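Long-range contacts in ESSC (Geobacillus thermodenitrificans, PDB 5FWH), which forms the N-terminal forkhead-associated part of EssC, an FtsK/SpoIIIE-type ATPase of the bacterial type VII secretion apparatus that probably powers protein export: residues K22-G27 with I46-K51; L69-S74 with I86-E91; Y96-G101 with V184-T189. One frame throughout, in Å; residues are numbered along the deposited sequence.

Contact 1: residues K22-G27 with I46-K51; sequences KVIVIG and IQIEKK
Ile-26 and Ile-46 face each other as an antiparallel hydrogen-bonded pair, and the Ile-26 side chain carries the apolar contact along one face of the sheet. Its CB lies 4.1 Å from Ile-46 CB and 3.9 Å from Ile-46 O. CG1, beside the backbone N of its own residue (chi1 -56°), is 4.2 Å from that same oxygen, and the nearly straight second torsion (chi2 163°) carries CD1 obliquely out over the neighbouring strand. CD1 touches both isoleucines there, 4.2 Å from Ile-48 CG1 and from Ile-46 CG2. Farther along this face Ile-24 lies side by side with Ile-48, the two pointing the same way, with CG1 of Ile-24 3.9 Å from CB of Ile-48.

The opposite face has a different character. Val-25 brings CG2 to 3.4 Å from Ile-46 O, while Val-23 and Glu-49 pair through their CB atoms. Gln-47 also belongs to this face; its bent chain delivers OE1 to the backbone N of Gly-63. Between the faces, five backbone hydrogen bonds join residues 22-27 to 46-51: two link Ile-24 with Ile-48, two link Ile-26 with Ile-46, and Lys-50 N adds the last to Lys-22 O at 3.1 Å. Outward from this pair, strand 23-27 bonds to strand 34-35 and strand 46-50 to strand 57-60, which places both in the interior of a mixed sheet.

The chemistry divides the two faces: the face of four buried isoleucines, from which Ile-26 reaches Met-84 and Ile-86 of strand 84-88, is joined through apolar packing, with direction and register set by the backbone bonds, whereas the face bearing Val-23, Val-25, Gln-47 and Glu-49 is at least partly in solvent and can accommodate polar groups.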
# COMPACT_ATOMS: atom_id res chain seq x y z
N LYS A 22 -7.71 -1.11 -19.66
CA LYS A 22 -7.30 0.19 -20.28
C LYS A 22 -8.05 1.47 -19.77
O LYS A 22 -7.44 2.56 -19.66
CB LYS A 22 -7.41 0.09 -21.82
CG LYS A 22 -6.59 -1.05 -22.45
CD LYS A 22 -6.79 -1.22 -23.96
CE LYS A 22 -5.70 -0.54 -24.78
NZ LYS A 22 -5.68 0.93 -24.55
N VAL A 23 -9.35 1.33 -19.48
CA VAL A 23 -10.15 2.35 -18.79
C VAL A 23 -10.99 1.70 -17.69
O VAL A 23 -11.92 0.95 -17.97
CB VAL A 23 -11.05 3.13 -19.77
CG1 VAL A 23 -11.67 2.20 -20.82
CG2 VAL A 23 -12.11 3.96 -19.02
N ILE A 24 -10.66 2.00 -16.42
CA ILE A 24 -11.30 1.34 -15.30
C ILE A 24 -12.10 2.33 -14.54
O ILE A 24 -11.89 3.52 -14.67
CB ILE A 24 -10.33 0.58 -14.35
CG1 ILE A 24 -9.51 1.51 -13.46
CG2 ILE A 24 -9.42 -0.35 -15.14
CD1 ILE A 24 -9.71 1.22 -11.99
N VAL A 25 -13.03 1.83 -13.75
CA VAL A 25 -14.00 2.67 -13.08
C VAL A 25 -14.16 2.19 -11.63
O VAL A 25 -14.25 0.94 -11.31
CB VAL A 25 -15.36 2.77 -13.82
CG1 VAL A 25 -15.92 1.39 -14.13
CG2 VAL A 25 -16.37 3.59 -13.00
N ILE A 26 -14.16 3.20 -10.78
CA ILE A 26 -14.36 3.06 -9.38
C ILE A 26 -15.68 3.67 -9.18
O ILE A 26 -15.87 4.88 -9.49
CB ILE A 26 -13.34 3.91 -8.54
CG1 ILE A 26 -11.92 3.55 -8.93
CG2 ILE A 26 -13.62 3.81 -7.02
CD1 ILE A 26 -10.90 4.58 -8.48
N GLY A 27 -16.54 2.87 -8.58
CA GLY A 27 -17.91 3.22 -8.32
C GLY A 27 -18.47 2.35 -7.22
O GLY A 27 -17.71 1.74 -6.47
N ILE A 46 -15.59 7.39 -10.75
CA ILE A 46 -14.26 7.79 -11.04
C ILE A 46 -13.75 6.92 -12.09
O ILE A 46 -13.84 5.68 -11.97
CB ILE A 46 -13.36 7.77 -9.81
CG1 ILE A 46 -13.94 8.63 -8.66
CG2 ILE A 46 -11.94 8.28 -10.14
CD1 ILE A 46 -14.27 10.08 -9.07
N GLN A 47 -13.26 7.56 -13.15
CA GLN A 47 -12.65 6.84 -14.26
C GLN A 47 -11.17 7.07 -14.22
O GLN A 47 -10.71 8.22 -14.10
CB GLN A 47 -13.19 7.35 -15.62
CG GLN A 47 -14.71 7.33 -15.87
CD GLN A 47 -15.48 8.50 -15.26
OE1 GLN A 47 -15.24 9.71 -15.54
NE2 GLN A 47 -16.44 8.16 -14.45
N ILE A 48 -10.43 6.00 -14.34
CA ILE A 48 -8.98 6.02 -14.48
C ILE A 48 -8.66 5.38 -15.82
O ILE A 48 -9.10 4.28 -16.07
CB ILE A 48 -8.29 5.19 -13.35
CG1 ILE A 48 -8.88 5.49 -11.99
CG2 ILE A 48 -6.81 5.45 -13.32
CD1 ILE A 48 -8.62 6.89 -11.47
N GLU A 49 -7.93 6.07 -16.68
CA GLU A 49 -7.49 5.51 -17.93
C GLU A 49 -5.99 5.70 -18.16
O GLU A 49 -5.42 6.70 -17.77
CB GLU A 49 -8.32 6.06 -19.11
CG GLU A 49 -7.99 7.49 -19.54
CD GLU A 49 -8.64 7.94 -20.86
OE1 GLU A 49 -9.89 7.98 -20.95
OE2 GLU A 49 -7.89 8.29 -21.81
N LYS A 50 -5.37 4.72 -18.82
CA LYS A 50 -3.93 4.76 -19.11
C LYS A 50 -3.69 5.58 -20.38
O LYS A 50 -4.56 5.61 -21.26
CB LYS A 50 -3.38 3.36 -19.24
CG LYS A 50 -2.22 3.06 -18.28
CD LYS A 50 -1.81 1.58 -18.30
CE LYS A 50 -1.32 1.14 -19.69
NZ LYS A 50 -0.59 -0.17 -19.69
N LYS A 51 -2.54 6.23 -20.47
CA LYS A 51 -2.25 7.12 -21.61
C LYS A 51 -1.33 6.53 -22.72
O LYS A 51 -1.55 6.78 -23.90
CB LYS A 51 -1.74 8.48 -21.09
CG LYS A 51 -0.25 8.82 -21.27
CD LYS A 51 0.05 9.53 -22.59
CE LYS A 51 1.52 9.91 -22.69
NZ LYS A 51 1.93 10.20 -24.10

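Contact 2: residues L69-S74 with I86-E91; sequences LKPRCS and IAWSGE
Pro-71 lies alongside the indole of Trp-88, both side chains pointing the same way, and this is where the contact is most closely packed. CD of the proline comes to 3.5 Å from Trp-88 CZ3. The benzo rim of the indole also meets the backbone before the proline: Lys-70 C sits at the ring edge, near its plane, 3.4 Å from CE3, and Leu-69 O approaches CE3 obliquely. With CG anti to the backbone N (chi1 -175°), Trp-88 brings the CE3-CZ3 edge of its indole against the turn, while NE1 is hydrogen-bonded to Ser-2 OG. Gly-90 adds to the tight part. Its N stands above one ring face, and its CA is 3.5 Å from Pro-71 CB, where a side chain would collide with the proline; its backbone angles independently call for glycine. Replacing Trp-88 by an alanine would probably open a gap beside the turn, leaving Pro-71 without its flat neighbour and Ser-2 OG without its NE1 donor. Order continues into the strands, where Trp-88 N gives a straight bond to Cys-73 O (3.0 Å, 163° at the hydrogen) and Ser-74 CB meets Ala-87 CB at 3.7 Å.

Towards solvent the grip slackens. Trp-88 O receives a bent, weak bond from Arg-72 N at 2.8 Å and a longer weak one from Cys-73 N. The exposed Arg-72 side chain touches the other segment through CG, near Ser-89 O; its NE forms a salt bridge with Glu-182.

Residues 70-73 form a type II beta turn with proline at its second position, leading from strand 65-69 of one sheet into strand 73-77 of another. The latter pairs with strand 84-88 as a beta hairpin, consistent with the linked sheets of the beta-sandwich fold of forkhead-associated domains.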
# COMPACT_ATOMS: atom_id res chain seq x y z
N LEU A 69 -2.17 11.21 -12.84
CA LEU A 69 -1.32 10.66 -11.87
C LEU A 69 -0.06 10.16 -12.55
O LEU A 69 -0.11 9.37 -13.51
CB LEU A 69 -2.00 9.50 -11.10
CG LEU A 69 -3.22 9.88 -10.28
CD1 LEU A 69 -3.98 8.64 -9.91
CD2 LEU A 69 -2.79 10.67 -9.02
N LYS A 70 1.07 10.58 -12.02
CA LYS A 70 2.35 10.06 -12.40
C LYS A 70 2.69 8.97 -11.43
O LYS A 70 2.03 8.82 -10.39
CB LYS A 70 3.42 11.16 -12.37
CG LYS A 70 3.08 12.34 -13.26
CD LYS A 70 4.27 13.25 -13.58
CE LYS A 70 5.21 13.51 -12.40
NZ LYS A 70 4.55 14.16 -11.23
N PRO A 71 3.69 8.17 -11.77
CA PRO A 71 4.14 7.18 -10.83
C PRO A 71 4.43 7.75 -9.43
O PRO A 71 5.00 8.86 -9.31
CB PRO A 71 5.41 6.66 -11.50
CG PRO A 71 5.08 6.75 -12.96
CD PRO A 71 4.42 8.07 -13.05
N ARG A 72 4.00 7.00 -8.42
CA ARG A 72 4.18 7.33 -7.01
C ARG A 72 3.54 8.66 -6.59
O ARG A 72 4.03 9.33 -5.70
CB ARG A 72 5.65 7.28 -6.67
CG ARG A 72 6.30 5.92 -6.84
CD ARG A 72 7.37 5.67 -5.76
NE ARG A 72 8.26 6.83 -5.59
CZ ARG A 72 9.19 7.22 -6.47
NH1 ARG A 72 9.39 6.56 -7.61
NH2 ARG A 72 9.95 8.30 -6.22
N CYS A 73 2.47 9.03 -7.26
CA CYS A 73 1.71 10.23 -6.94
C CYS A 73 0.26 9.82 -6.61
O CYS A 73 -0.16 8.72 -6.89
CB CYS A 73 1.74 11.21 -8.13
SG CYS A 73 3.43 11.83 -8.44
N SER A 74 -0.47 10.71 -6.00
CA SER A 74 -1.82 10.40 -5.52
C SER A 74 -2.66 11.58 -5.78
O SER A 74 -2.10 12.66 -6.08
CB SER A 74 -1.86 10.11 -4.02
OG SER A 74 -1.55 11.31 -3.30
N ILE A 86 -6.72 8.30 -4.28
CA ILE A 86 -6.18 7.29 -5.22
C ILE A 86 -4.72 7.58 -5.44
O ILE A 86 -4.31 8.76 -5.60
CB ILE A 86 -6.80 7.34 -6.63
CG1 ILE A 86 -8.31 7.47 -6.57
CG2 ILE A 86 -6.34 6.12 -7.44
CD1 ILE A 86 -9.00 6.55 -5.61
N ALA A 87 -3.92 6.52 -5.41
CA ALA A 87 -2.52 6.68 -5.56
C ALA A 87 -2.10 5.62 -6.56
O ALA A 87 -2.76 4.56 -6.69
CB ALA A 87 -1.87 6.45 -4.23
N TRP A 88 -1.03 5.90 -7.28
CA TRP A 88 -0.54 5.02 -8.28
C TRP A 88 0.91 4.77 -8.01
O TRP A 88 1.67 5.69 -7.73
CB TRP A 88 -0.79 5.61 -9.64
CG TRP A 88 -0.43 4.73 -10.78
CD1 TRP A 88 -0.73 3.43 -10.91
CD2 TRP A 88 0.28 5.10 -11.97
NE1 TRP A 88 -0.25 2.94 -12.10
CE2 TRP A 88 0.36 3.95 -12.78
CE3 TRP A 88 0.87 6.27 -12.42
CZ2 TRP A 88 1.00 3.95 -14.04
CZ3 TRP A 88 1.47 6.30 -13.67
CH2 TRP A 88 1.55 5.13 -14.46
N SER A 89 1.29 3.49 -8.10
CA SER A 89 2.66 3.00 -7.94
C SER A 89 3.57 3.27 -9.13
O SER A 89 4.80 3.18 -9.00
CB SER A 89 2.63 1.43 -7.84
OG SER A 89 2.38 0.83 -9.16
N GLY A 90 3.00 3.45 -10.29
CA GLY A 90 3.79 3.51 -11.50
C GLY A 90 3.94 2.10 -12.03
O GLY A 90 3.48 1.12 -11.42
N GLU A 91 4.56 2.00 -13.20
CA GLU A 91 4.49 0.78 -13.95
C GLU A 91 5.39 -0.35 -13.38
O GLU A 91 5.19 -1.49 -13.78
CB GLU A 91 4.72 1.05 -15.46
CG GLU A 91 3.49 1.71 -16.11
CD GLU A 91 3.77 2.53 -17.39
OE1 GLU A 91 4.68 2.12 -18.16
OE2 GLU A 91 3.08 3.57 -17.62

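Contact 3: residues Y96-G101 with V184-T189; sequences YVYYVG and VVSSLT
An ST turn at Ser-186, whose OG accepts a bond from the backbone N of Leu-188 at 3.1 Å and is itself hydrogen-bonded to Asp-115 O, is part of a short segment that packs over the rings of Tyr-96 and Tyr-98. Val-184 sets CB over one face of the Tyr-96 ring in a CH-pi contact, 3.9 Å from the centroid, and its N donates to Tyr-96 OH at 3.1 Å. That hydroxyl also bonds to Glu-183. The Tyr-98 hydroxyl touches Val-184 CG1 at 3.4 Å and donates to a water (2.6 Å), which in turn donates to Val-184 O. Farther back along the ring, Ser-186 OG lies over one face, towards the rim, while Leu-188 crosses at about a right angle, its CB 3.7 Å from Tyr-98 CD1. Tyr-98 reaches them with CG beside its own backbone N (chi1 -57°). Beyond the rings, Tyr-99 N gives a straight bond to Thr-189 O at 2.8 Å, with Val-100 CG1 against Leu-188 CD2.

Residues 184-189 thus lead from the edge of one sheet to the edge of another: Val-185 bonds through its backbone to Glu-117 of strand 116-117, whereas strand 189-190 runs along strand 94-99, whose other neighbour is strand 175-180.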
# COMPACT_ATOMS: atom_id res chain seq x y z
N TYR A 96 12.14 -7.22 -2.15
CA TYR A 96 13.29 -7.49 -1.36
C TYR A 96 12.86 -8.50 -0.35
O TYR A 96 11.76 -8.38 0.15
CB TYR A 96 13.64 -6.24 -0.58
CG TYR A 96 14.04 -5.09 -1.40
CD1 TYR A 96 13.10 -4.25 -1.91
CD2 TYR A 96 15.40 -4.86 -1.66
CE1 TYR A 96 13.48 -3.21 -2.70
CE2 TYR A 96 15.78 -3.82 -2.43
CZ TYR A 96 14.82 -3.00 -2.95
OH TYR A 96 15.20 -1.95 -3.72
N VAL A 97 13.72 -9.42 0.03
CA VAL A 97 13.37 -10.35 1.09
C VAL A 97 14.47 -10.31 2.07
O VAL A 97 15.60 -10.40 1.72
CB VAL A 97 13.13 -11.80 0.60
CG1 VAL A 97 12.73 -12.71 1.77
CG2 VAL A 97 12.03 -11.78 -0.44
N TYR A 98 14.11 -10.09 3.32
CA TYR A 98 15.07 -10.04 4.41
C TYR A 98 14.90 -11.20 5.35
O TYR A 98 13.76 -11.58 5.70
CB TYR A 98 14.89 -8.74 5.22
CG TYR A 98 15.03 -7.51 4.30
CD1 TYR A 98 16.28 -7.11 3.78
CD2 TYR A 98 13.90 -6.82 3.90
CE1 TYR A 98 16.39 -6.00 2.93
CE2 TYR A 98 14.01 -5.71 3.08
CZ TYR A 98 15.26 -5.34 2.58
OH TYR A 98 15.26 -4.23 1.77
N TYR A 99 16.05 -11.68 5.82
CA TYR A 99 16.13 -12.69 6.87
C TYR A 99 16.18 -11.98 8.22
O TYR A 99 17.05 -11.17 8.46
CB TYR A 99 17.35 -13.62 6.63
CG TYR A 99 17.53 -14.58 7.75
CD1 TYR A 99 16.67 -15.63 7.89
CD2 TYR A 99 18.53 -14.40 8.69
CE1 TYR A 99 16.77 -16.51 8.95
CE2 TYR A 99 18.65 -15.28 9.77
CZ TYR A 99 17.78 -16.35 9.88
OH TYR A 99 17.86 -17.24 10.91
N VAL A 100 15.20 -12.27 9.08
CA VAL A 100 15.06 -11.58 10.35
C VAL A 100 14.90 -12.59 11.50
O VAL A 100 14.43 -12.22 12.56
CB VAL A 100 13.88 -10.58 10.34
CG1 VAL A 100 14.13 -9.44 9.35
CG2 VAL A 100 12.55 -11.27 10.03
N GLY A 101 15.32 -13.83 11.28
CA GLY A 101 15.38 -14.86 12.30
C GLY A 101 16.24 -14.56 13.54
O GLY A 101 16.03 -15.15 14.60
N VAL A 184 14.36 0.09 -1.54
CA VAL A 184 14.19 0.10 -0.12
C VAL A 184 15.57 0.22 0.49
O VAL A 184 16.49 -0.43 0.04
CB VAL A 184 13.56 -1.22 0.32
CG1 VAL A 184 13.52 -1.31 1.82
CG2 VAL A 184 12.16 -1.28 -0.25
N VAL A 185 15.69 1.01 1.54
CA VAL A 185 16.92 1.17 2.28
C VAL A 185 16.76 0.48 3.59
O VAL A 185 15.82 0.77 4.35
CB VAL A 185 17.21 2.65 2.51
CG1 VAL A 185 18.56 2.82 3.23
CG2 VAL A 185 17.20 3.37 1.16
N SER A 186 17.66 -0.49 3.81
CA SER A 186 17.57 -1.37 4.95
C SER A 186 18.91 -1.73 5.53
O SER A 186 19.84 -2.03 4.83
CB SER A 186 16.83 -2.69 4.58
OG SER A 186 16.39 -3.34 5.80
N SER A 187 18.97 -1.81 6.85
CA SER A 187 20.13 -2.42 7.51
C SER A 187 19.93 -3.91 7.75
O SER A 187 20.73 -4.50 8.43
CB SER A 187 20.37 -1.71 8.83
OG SER A 187 19.27 -1.90 9.66
N LEU A 188 18.87 -4.53 7.22
CA LEU A 188 18.60 -5.95 7.47
C LEU A 188 19.40 -6.84 6.52
O LEU A 188 19.86 -6.37 5.51
CB LEU A 188 17.11 -6.26 7.32
CG LEU A 188 16.20 -5.60 8.38
CD1 LEU A 188 14.75 -5.59 7.93
CD2 LEU A 188 16.32 -6.25 9.73
N THR A 189 19.49 -8.13 6.84
CA THR A 189 20.09 -9.15 5.95
C THR A 189 19.28 -9.55 4.72
O THR A 189 18.32 -10.33 4.82
CB THR A 189 20.27 -10.52 6.66
OG1 THR A 189 20.78 -10.36 7.98
CG2 THR A 189 21.21 -11.46 5.85
O HOH W 1 17.46 -3.07 1.11

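Contacts 1 and 2 are neighbours, their centres 13 Å apart on the same side of the chain's centre, and they meet directly where Ile-26 CD1 packs against Ile-86 CD1 at 4.0 Å. This joins the isoleucine face of contact 1, on the mixed sheet, to the hairpin strand of contact 2, on the antiparallel one. Contact 3 is remote: its centre lies 35 Å from that of contact 1 and 25 Å from that of contact 2, with nearest atoms about 22 Å and about 10 Å away. Contacts 2 and 3 are nevertheless linked in sequence, since strand 84-88 is followed directly by strand 94-99, where the chain enters the second pair of sheets.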